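Local atomic coordinates of putative glucoamylase (Bacteroides fragilis NCTC 9343, PDB entry 3EU8), a protein that probably hydrolyses alpha-glucosidic bonds in starch-like or related glucans, as a putative glucoamylase whose precise substrate is not established. Residues T339-S344 against L353-H358; A13-D18 against L359-D364; V83-G88 against E151-E156. All blocks are in the same frame, centred on the assembly; numbering follows the deposited sequence.

Contact 1 (T339-S344 against L353-H358); sequences TAALSS and LQVMHH. With EDO (1,2-ethanediol), chain O.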
loop_
_atom_site.group_PDB
_atom_site.type_symbol
_atom_site.label_atom_id
_atom_site.label_comp_id
_atom_site.label_asym_id
_atom_site.label_seq_id
_atom_site.Cartn_x
_atom_site.Cartn_y
_atom_site.Cartn_z
ATOM N N THR A 339 8.023 7.912 1.607
ATOM C CA THR A 339 6.738 7.225 1.822
ATOM C C THR A 339 6.571 6.741 3.282
ATOM O O THR A 339 5.444 6.685 3.772
ATOM C CB THR A 339 6.530 6.048 0.809
ATOM O OG1 THR A 339 5.144 5.611 0.806
ATOM C CG2 THR A 339 7.478 4.893 1.114
ATOM N N ALA A 340 7.679 6.453 3.974
ATOM C CA ALA A 340 7.642 5.880 5.315
ATOM C C ALA A 340 6.959 6.819 6.331
ATOM O O ALA A 340 5.910 6.485 6.869
ATOM C CB ALA A 340 9.078 5.481 5.789
ATOM N N ALA A 341 7.560 7.985 6.573
ATOM C CA ALA A 341 7.008 8.999 7.475
ATOM C C ALA A 341 5.691 9.589 6.968
ATOM O O ALA A 341 4.763 9.768 7.732
ATOM C CB ALA A 341 8.035 10.135 7.698
ATOM N N LEU A 342 5.641 9.894 5.668
ATOM C CA LEU A 342 4.518 10.597 5.069
ATOM C C LEU A 342 3.249 9.750 5.046
ATOM O O LEU A 342 2.152 10.240 5.302
ATOM C CB LEU A 342 4.862 11.086 3.648
ATOM C CG LEU A 342 5.528 12.458 3.488
ATOM C CD1 LEU A 342 6.551 12.671 4.562
ATOM C CD2 LEU A 342 6.124 12.644 2.107
ATOM N N SER A 343 3.382 8.476 4.734
ATOM C CA SER A 343 2.214 7.595 4.716
ATOM C C SER A 343 1.726 7.277 6.150
ATOM O O SER A 343 0.670 6.682 6.351
ATOM C CB SER A 343 2.529 6.327 3.922
ATOM O OG SER A 343 2.977 6.649 2.599
ATOM N N SER A 344 2.514 7.666 7.142
ATOM C CA SER A 344 2.117 7.495 8.540
ATOM C C SER A 344 1.504 8.782 9.137
ATOM O O SER A 344 1.265 8.862 10.347
ATOM C CB SER A 344 3.294 6.972 9.363
ATOM O OG SER A 344 3.278 5.576 9.324
ATOM N N LEU A 353 4.197 15.577 9.249
ATOM C CA LEU A 353 4.196 16.921 8.640
ATOM C C LEU A 353 5.569 17.628 8.777
ATOM O O LEU A 353 6.034 18.189 7.823
ATOM C CB LEU A 353 3.023 17.787 9.154
ATOM C CG LEU A 353 1.664 17.449 8.502
ATOM C CD1 LEU A 353 0.454 18.083 9.276
ATOM C CD2 LEU A 353 1.691 17.892 7.047
ATOM N N GLN A 354 6.254 17.482 9.916
ATOM C CA GLN A 354 7.601 18.017 10.071
ATOM C C GLN A 354 8.526 17.441 8.997
ATOM O O GLN A 354 9.304 18.185 8.382
ATOM C CB GLN A 354 8.184 17.699 11.462
ATOM C CG GLN A 354 7.474 18.388 12.672
ATOM C CD GLN A 354 7.720 17.697 14.060
ATOM O OE1 GLN A 354 8.688 16.948 14.260
ATOM N NE2 GLN A 354 6.823 17.983 15.019
ATOM N N VAL A 355 8.475 16.124 8.792
ATOM C CA VAL A 355 9.298 15.479 7.754
ATOM C C VAL A 355 8.904 16.026 6.379
ATOM O O VAL A 355 9.759 16.381 5.593
ATOM C CB VAL A 355 9.182 13.912 7.778
ATOM C CG1 VAL A 355 9.976 13.292 6.629
ATOM C CG2 VAL A 355 9.617 13.360 9.111
HETATM N N MSE A 356 7.606 16.140 6.120
HETATM C CA MSE A 356 7.106 16.581 4.806
HETATM C C MSE A 356 7.610 18.000 4.430
HETATM O O MSE A 356 8.031 18.230 3.300
HETATM C CB MSE A 356 5.572 16.495 4.775
HETATM C CG MSE A 356 4.955 16.635 3.346
HETATM SE SE MSE A 356 3.001 16.733 3.301
HETATM C CE MSE A 356 2.624 14.921 4.078
ATOM N N HIS A 357 7.548 18.939 5.369
ATOM C CA HIS A 357 8.094 20.288 5.179
ATOM C C HIS A 357 9.614 20.246 4.924
ATOM O O HIS A 357 10.111 20.866 3.992
ATOM C CB HIS A 357 7.801 21.160 6.412
ATOM C CG HIS A 357 6.416 21.717 6.454
ATOM N ND1 HIS A 357 6.046 22.844 5.742
ATOM C CD2 HIS A 357 5.316 21.321 7.139
ATOM C CE1 HIS A 357 4.771 23.110 5.983
ATOM N NE2 HIS A 357 4.302 22.195 6.813
ATOM N N HIS A 358 10.331 19.468 5.730
ATOM C CA HIS A 358 11.784 19.363 5.637
ATOM C C HIS A 358 12.253 18.742 4.308
ATOM O O HIS A 358 13.208 19.209 3.671
ATOM C CB HIS A 358 12.319 18.593 6.864
ATOM C CG HIS A 358 13.808 18.367 6.855
ATOM N ND1 HIS A 358 14.718 19.301 7.304
ATOM C CD2 HIS A 358 14.537 17.293 6.474
ATOM C CE1 HIS A 358 15.943 18.829 7.156
ATOM N NE2 HIS A 358 15.860 17.608 6.658
HETATM C C1 EDO O . 8.458 25.328 2.975
HETATM O O1 EDO O . 7.550 26.156 2.256
HETATM C C2 EDO O . 7.635 24.449 3.892
HETATM O O2 EDO O . 7.609 23.130 3.376
#
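L342 lays its CD1 methyl across helix 349-361, meeting V355 CG1 at 4.0 Å, while its CG meets the terminal methyl CE of M356 at 3.9 Å. This is helix-helix packing, consistent with the (alpha/alpha)6-barrel fold of glucoamylase-like hydrolases: the short helix 338-342 is followed, after a brief link, by helix 349-361, and their facing residues bury a small apolar seam. Beside the leucine, A341 CB lies 3.9 Å from both V355 CG1 and V355 CG2. The backbones are close at both positions; the one-carbon A341 points straight at V355, whereas L342 starts out to the side and needs its longer chain to reach V355 and M356. M356 is a selenomethionine whose chain runs out with CG anti to the backbone N (chi1 -167°) and then bends at chi3, which turns CE onto L342. Its flexible chain also touches L21 and V25 of helix 18-34 and I399 of helix 389-404, and W311 touches both A341 and V355. All four touching side chains are buried and apolar. S343 points away from this seam; its OG donates to T339 O at 2.7 Å in the carbonyl plane, on a lone pair, and the same oxygen also accepts from S343 N.

Contact 2 (A13-D18 against L359-D364); sequences ATSLTD and LYEMGD. With K (potassium ion), chain E; EDO (1,2-ethanediol), chain O.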
loop_
_atom_site.group_PDB
_atom_site.type_symbol
_atom_site.label_atom_id
_atom_site.label_comp_id
_atom_site.label_asym_id
_atom_site.label_seq_id
_atom_site.Cartn_x
_atom_site.Cartn_y
_atom_site.Cartn_z
ATOM N N ALA A 13 9.451 34.187 2.042
ATOM C CA ALA A 13 10.353 33.424 2.926
ATOM C C ALA A 13 9.640 32.613 4.038
ATOM O O ALA A 13 10.290 31.835 4.735
ATOM C CB ALA A 13 11.368 34.375 3.537
ATOM N N THR A 14 8.326 32.794 4.199
ATOM C CA THR A 14 7.510 32.048 5.165
ATOM C C THR A 14 7.125 30.700 4.526
ATOM O O THR A 14 6.880 30.640 3.318
ATOM C CB THR A 14 6.271 32.915 5.546
ATOM O OG1 THR A 14 6.696 34.092 6.270
ATOM C CG2 THR A 14 5.254 32.161 6.373
ATOM N N SER A 15 7.106 29.621 5.318
ATOM C CA SER A 15 6.730 28.276 4.853
ATOM C C SER A 15 5.292 28.151 4.374
ATOM O O SER A 15 4.411 28.872 4.838
ATOM C CB SER A 15 6.891 27.266 5.986
ATOM O OG SER A 15 8.238 27.244 6.382
ATOM N N LEU A 16 5.068 27.202 3.461
ATOM C CA LEU A 16 3.714 26.766 3.097
ATOM C C LEU A 16 2.963 26.393 4.352
ATOM O O LEU A 16 3.537 25.849 5.286
ATOM C CB LEU A 16 3.730 25.549 2.145
ATOM C CG LEU A 16 4.236 25.739 0.714
ATOM C CD1 LEU A 16 4.336 24.384 -0.005
ATOM C CD2 LEU A 16 3.309 26.685 -0.069
ATOM N N THR A 17 1.677 26.718 4.402
ATOM C CA THR A 17 0.819 26.118 5.425
ATOM C C THR A 17 0.823 24.584 5.225
ATOM O O THR A 17 1.167 24.088 4.161
ATOM C CB THR A 17 -0.628 26.635 5.327
ATOM O OG1 THR A 17 -1.194 26.193 4.088
ATOM C CG2 THR A 17 -0.676 28.194 5.425
ATOM N N ASP A 18 0.415 23.851 6.251
ATOM C CA ASP A 18 0.299 22.407 6.165
ATOM C C ASP A 18 -0.676 22.017 5.046
ATOM O O ASP A 18 -0.426 21.056 4.304
ATOM C CB ASP A 18 -0.228 21.835 7.484
ATOM C CG ASP A 18 0.781 21.892 8.604
ATOM O OD1 ASP A 18 2.001 22.082 8.360
ATOM O OD2 ASP A 18 0.333 21.720 9.740
ATOM N N LEU A 359 11.557 17.719 3.855
ATOM C CA LEU A 359 11.845 17.120 2.576
ATOM C C LEU A 359 11.539 18.084 1.432
ATOM O O LEU A 359 12.353 18.228 0.516
ATOM C CB LEU A 359 11.059 15.816 2.418
ATOM C CG LEU A 359 11.443 14.645 3.346
ATOM C CD1 LEU A 359 10.538 13.490 2.934
ATOM C CD2 LEU A 359 12.953 14.294 3.334
ATOM N N TYR A 360 10.395 18.765 1.483
ATOM C CA TYR A 360 10.045 19.783 0.478
ATOM C C TYR A 360 11.149 20.901 0.379
ATOM O O TYR A 360 11.505 21.364 -0.719
ATOM C CB TYR A 360 8.668 20.384 0.819
ATOM C CG TYR A 360 8.139 21.411 -0.165
ATOM C CD1 TYR A 360 8.503 22.751 -0.074
ATOM C CD2 TYR A 360 7.244 21.045 -1.166
ATOM C CE1 TYR A 360 8.026 23.698 -0.982
ATOM C CE2 TYR A 360 6.741 21.992 -2.081
ATOM C CZ TYR A 360 7.134 23.304 -1.986
ATOM O OH TYR A 360 6.626 24.227 -2.882
ATOM N N GLU A 361 11.683 21.301 1.523
ATOM C CA GLU A 361 12.730 22.303 1.578
ATOM C C GLU A 361 14.077 21.838 1.015
ATOM O O GLU A 361 14.904 22.676 0.675
ATOM C CB GLU A 361 12.915 22.780 3.027
ATOM C CG GLU A 361 11.789 23.723 3.495
ATOM C CD GLU A 361 11.569 23.699 5.008
ATOM O OE1 GLU A 361 12.553 23.474 5.759
ATOM O OE2 GLU A 361 10.411 23.896 5.441
HETATM N N MSE A 362 14.295 20.528 0.879
HETATM C CA MSE A 362 15.471 20.014 0.165
HETATM C C MSE A 362 15.433 20.297 -1.337
HETATM O O MSE A 362 16.440 20.159 -2.019
HETATM C CB MSE A 362 15.576 18.509 0.352
HETATM C CG MSE A 362 15.894 18.153 1.781
HETATM SE SE MSE A 362 16.103 16.282 2.109
HETATM C CE MSE A 362 16.016 16.408 3.934
ATOM N N GLY A 363 14.267 20.661 -1.859
ATOM C CA GLY A 363 14.129 21.051 -3.269
ATOM C C GLY A 363 14.044 19.920 -4.276
ATOM O O GLY A 363 13.733 18.771 -3.939
ATOM N N ASP A 364 14.313 20.289 -5.525
ATOM C CA ASP A 364 14.302 19.426 -6.704
ATOM C C ASP A 364 14.981 18.063 -6.549
ATOM O O ASP A 364 14.671 17.127 -7.267
ATOM C CB ASP A 364 15.113 20.113 -7.846
ATOM C CG ASP A 364 14.364 21.219 -8.535
ATOM O OD1 ASP A 364 13.156 21.396 -8.258
ATOM O OD2 ASP A 364 15.000 21.889 -9.376
HETATM K K K E . 4.770 31.787 2.263
HETATM C C1 EDO O . 8.458 25.328 2.975
HETATM O O1 EDO O . 7.550 26.156 2.256
HETATM C C2 EDO O . 7.635 24.449 3.892
HETATM O O2 EDO O . 7.609 23.130 3.376
HETATM O O HOH W 1 2.460 30.393 3.619
HETATM O O HOH W 2 3.024 34.014 3.344
#
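The N-terminal segment leading into helix 18-34 passes alongside the C-terminal part of helix 349-361 here, beside a potassium site. L16 and Y360 carry the contact. The leucine points CD1 over one face of the tyrosine ring, 4.0 Å from its centroid and 27° off the normal, a CH-pi contact in which the two side chains cross at about a right angle. The methyl L16 CD1 lies nearer the phenol end of the ring, 3.6 Å from Y360 CZ. Y360 sends CG anti to its backbone N (chi1 -177°), which swings the ring out toward the N-terminal segment. A large flat side chain suits this place because it offers a face to L16 while also touching L21 of helix 18-34 and meeting the ring of F367.

Farther along, S15 OG and E361 OE2 stay 4.1 Å apart, and a 1,2-ethanediol, probably from the crystallisation liquor, lies between the two segments. It accepts a nearly straight hydrogen bond from L16 N to its O1, 3.0 Å long with an angle of 171°, so a main-chain donor at the surface is satisfied by solvent additive. T14 acts through its backbone: its O binds potassium at 2.6 Å, with S11 O and two waters among the other ligands, and one of those waters also donates to S15 O. The loop that gives T14 O to the ion then ends in a classic threonine N-cap, T17 OG1 accepting from A20 N in the first turn of helix 18-34.

Contact 3 (V83-G88 against E151-E156); sequences VSREEG and EGSAEE. With EDO (1,2-ethanediol), chain Q.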
loop_
_atom_site.group_PDB
_atom_site.type_symbol
_atom_site.label_atom_id
_atom_site.label_comp_id
_atom_site.label_asym_id
_atom_site.label_seq_id
_atom_site.Cartn_x
_atom_site.Cartn_y
_atom_site.Cartn_z
ATOM N N VAL A 83 -9.466 16.123 -11.625
ATOM C CA VAL A 83 -10.012 15.794 -12.949
ATOM C C VAL A 83 -11.542 15.709 -12.866
ATOM O O VAL A 83 -12.122 15.598 -11.794
ATOM C CB VAL A 83 -9.426 14.442 -13.548
ATOM C CG1 VAL A 83 -7.889 14.567 -13.854
ATOM C CG2 VAL A 83 -9.715 13.293 -12.628
ATOM N N SER A 84 -12.204 15.759 -14.009
ATOM C CA SER A 84 -13.666 15.752 -14.025
ATOM C C SER A 84 -14.182 14.355 -13.732
ATOM O O SER A 84 -13.441 13.367 -13.844
ATOM C CB SER A 84 -14.174 16.251 -15.377
ATOM O OG SER A 84 -13.965 15.278 -16.386
ATOM N N ARG A 85 -15.448 14.268 -13.333
ATOM C CA ARG A 85 -16.102 12.968 -13.139
ATOM C C ARG A 85 -15.996 12.135 -14.394
ATOM O O ARG A 85 -15.788 10.936 -14.340
ATOM C CB ARG A 85 -17.609 13.135 -12.866
ATOM C CG ARG A 85 -18.021 12.994 -11.479
ATOM C CD ARG A 85 -19.507 13.268 -11.309
ATOM N NE ARG A 85 -20.351 12.066 -11.223
ATOM C CZ ARG A 85 -21.661 12.117 -11.028
ATOM N NH1 ARG A 85 -22.270 13.298 -10.912
ATOM N NH2 ARG A 85 -22.377 11.007 -10.951
ATOM N N GLU A 86 -16.231 12.786 -15.520
ATOM C CA GLU A 86 -16.301 12.114 -16.793
ATOM C C GLU A 86 -14.932 11.543 -17.139
ATOM O O GLU A 86 -14.832 10.391 -17.545
ATOM C CB GLU A 86 -16.808 13.090 -17.882
ATOM C CG GLU A 86 -18.242 13.724 -17.652
ATOM C CD GLU A 86 -18.387 14.793 -16.465
ATOM O OE1 GLU A 86 -17.405 15.441 -16.045
ATOM O OE2 GLU A 86 -19.527 15.000 -15.955
ATOM N N GLU A 87 -13.884 12.363 -17.000
ATOM C CA GLU A 87 -12.513 11.940 -17.198
ATOM C C GLU A 87 -12.168 10.789 -16.232
ATOM O O GLU A 87 -11.625 9.781 -16.638
ATOM C CB GLU A 87 -11.552 13.123 -16.988
ATOM C CG GLU A 87 -11.315 13.961 -18.229
ATOM C CD GLU A 87 -10.418 13.244 -19.252
ATOM O OE1 GLU A 87 -9.159 13.296 -19.124
ATOM O OE2 GLU A 87 -10.985 12.626 -20.188
ATOM N N GLY A 88 -12.514 10.964 -14.958
ATOM C CA GLY A 88 -12.310 9.942 -13.917
ATOM C C GLY A 88 -12.963 8.628 -14.317
ATOM O O GLY A 88 -12.329 7.575 -14.240
ATOM N N GLU A 151 -23.896 4.716 -6.000
ATOM C CA GLU A 151 -25.075 5.573 -6.141
ATOM C C GLU A 151 -24.819 6.709 -7.099
ATOM O O GLU A 151 -25.376 7.802 -6.957
ATOM C CB GLU A 151 -25.516 6.074 -4.767
ATOM C CG GLU A 151 -25.796 4.907 -3.800
ATOM C CD GLU A 151 -26.380 5.369 -2.477
ATOM O OE1 GLU A 151 -27.360 6.149 -2.489
ATOM O OE2 GLU A 151 -25.863 4.946 -1.421
ATOM N N GLY A 152 -23.981 6.446 -8.096
ATOM C CA GLY A 152 -23.573 7.445 -9.035
ATOM C C GLY A 152 -24.460 7.431 -10.263
ATOM O O GLY A 152 -25.634 7.044 -10.216
ATOM N N SER A 153 -23.882 7.864 -11.372
ATOM C CA SER A 153 -24.584 7.879 -12.637
ATOM C C SER A 153 -24.862 6.454 -13.102
ATOM O O SER A 153 -24.315 5.496 -12.567
ATOM C CB SER A 153 -23.755 8.618 -13.682
ATOM O OG SER A 153 -22.573 7.902 -14.017
ATOM N N ALA A 154 -25.727 6.325 -14.103
ATOM C CA ALA A 154 -25.980 5.038 -14.737
ATOM C C ALA A 154 -24.657 4.457 -15.260
ATOM O O ALA A 154 -24.409 3.280 -15.096
ATOM C CB ALA A 154 -27.001 5.190 -15.888
ATOM N N GLU A 155 -23.816 5.292 -15.867
ATOM C CA GLU A 155 -22.512 4.838 -16.376
ATOM C C GLU A 155 -21.526 4.413 -15.273
ATOM O O GLU A 155 -20.795 3.434 -15.441
ATOM C CB GLU A 155 -21.884 5.886 -17.286
ATOM C CG GLU A 155 -22.675 6.138 -18.566
ATOM C CD GLU A 155 -23.818 7.198 -18.417
ATOM O OE1 GLU A 155 -24.133 7.689 -17.292
ATOM O OE2 GLU A 155 -24.398 7.557 -19.468
ATOM N N GLU A 156 -21.499 5.158 -14.167
ATOM C CA GLU A 156 -20.636 4.847 -13.010
ATOM C C GLU A 156 -21.112 3.553 -12.345
ATOM O O GLU A 156 -20.301 2.702 -11.983
ATOM C CB GLU A 156 -20.603 6.006 -11.989
ATOM C CG GLU A 156 -19.900 7.255 -12.519
ATOM C CD GLU A 156 -20.053 8.508 -11.655
ATOM O OE1 GLU A 156 -21.053 8.651 -10.929
ATOM O OE2 GLU A 156 -19.136 9.349 -11.685
HETATM C C1 EDO Q . -20.383 11.627 -15.621
HETATM O O1 EDO Q . -21.459 12.028 -14.784
HETATM C C2 EDO Q . -20.047 10.184 -15.320
HETATM O O2 EDO Q . -21.210 9.354 -15.490
HETATM O O HOH W 3 -16.466 9.527 -11.981
#
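R85 and E156 meet with their side chains crossing at about a right angle, and the guanidinium and carboxylate planes are 35° apart. The arginine grips side-on, with one nitrogen to each oxygen: R85 NE donates to E156 OE2 at 3.0 Å and R85 NH2 to E156 OE1 at 2.7 Å, both bonds nearly straight. Each oxygen lies close to the guanidinium plane, but both nitrogens sit off the carboxylate plane, NE tilted on the syn side and NH2 further above it (41°). The long arginine chain, bent at chi3, brings its head to the glutamate in this doubly bonded salt bridge.

E156 also serves its own helix. S153 N donates to E156 OE1 at 3.0 Å, from the same face of the carboxylate as R85 NH2, and E156 N returns a bond to S153 OG, completing a capping box. Serine suits the N-cap because its short hydroxyl, set between backbone N and carbonyl carbon (chi1 68°), reaches forward to the E156 amide. Cap and salt bridge thus share OE1, fixing the carboxylate's rotation, while a water donates to both OE2 and R85 O.

S84 N-caps the other helix. The contact therefore ties together the N-terminal ends of helices 85-101 and 154-169; L89, a turn further along helix 85-101, touches E155 and E156, and helix 18-34 packs against V83 and E87.

In the fold
Along the chain, contact 2 brings the N-terminal segment to helix 349-361 and closes a loop of some 340 residues, within which contact 3 closes first and contact 1 follows. Contacts 1 and 2 are neighbours, with centres about 12 Å apart; they share helix 349-361, the buried one using its middle and the surface one its end. A probable hydrogen bond from H357 NE2 to D18 OD1 joins them, and the same ethanediol touches both. Contact 3 lies apart, its centre about 32 Å from contact 1 and 35 Å from contact 2. Helix 18-34 runs between them, with residues of its own touching segments of all three contacts, so the chain's beginning is packed against widely separated parts of the helical fold.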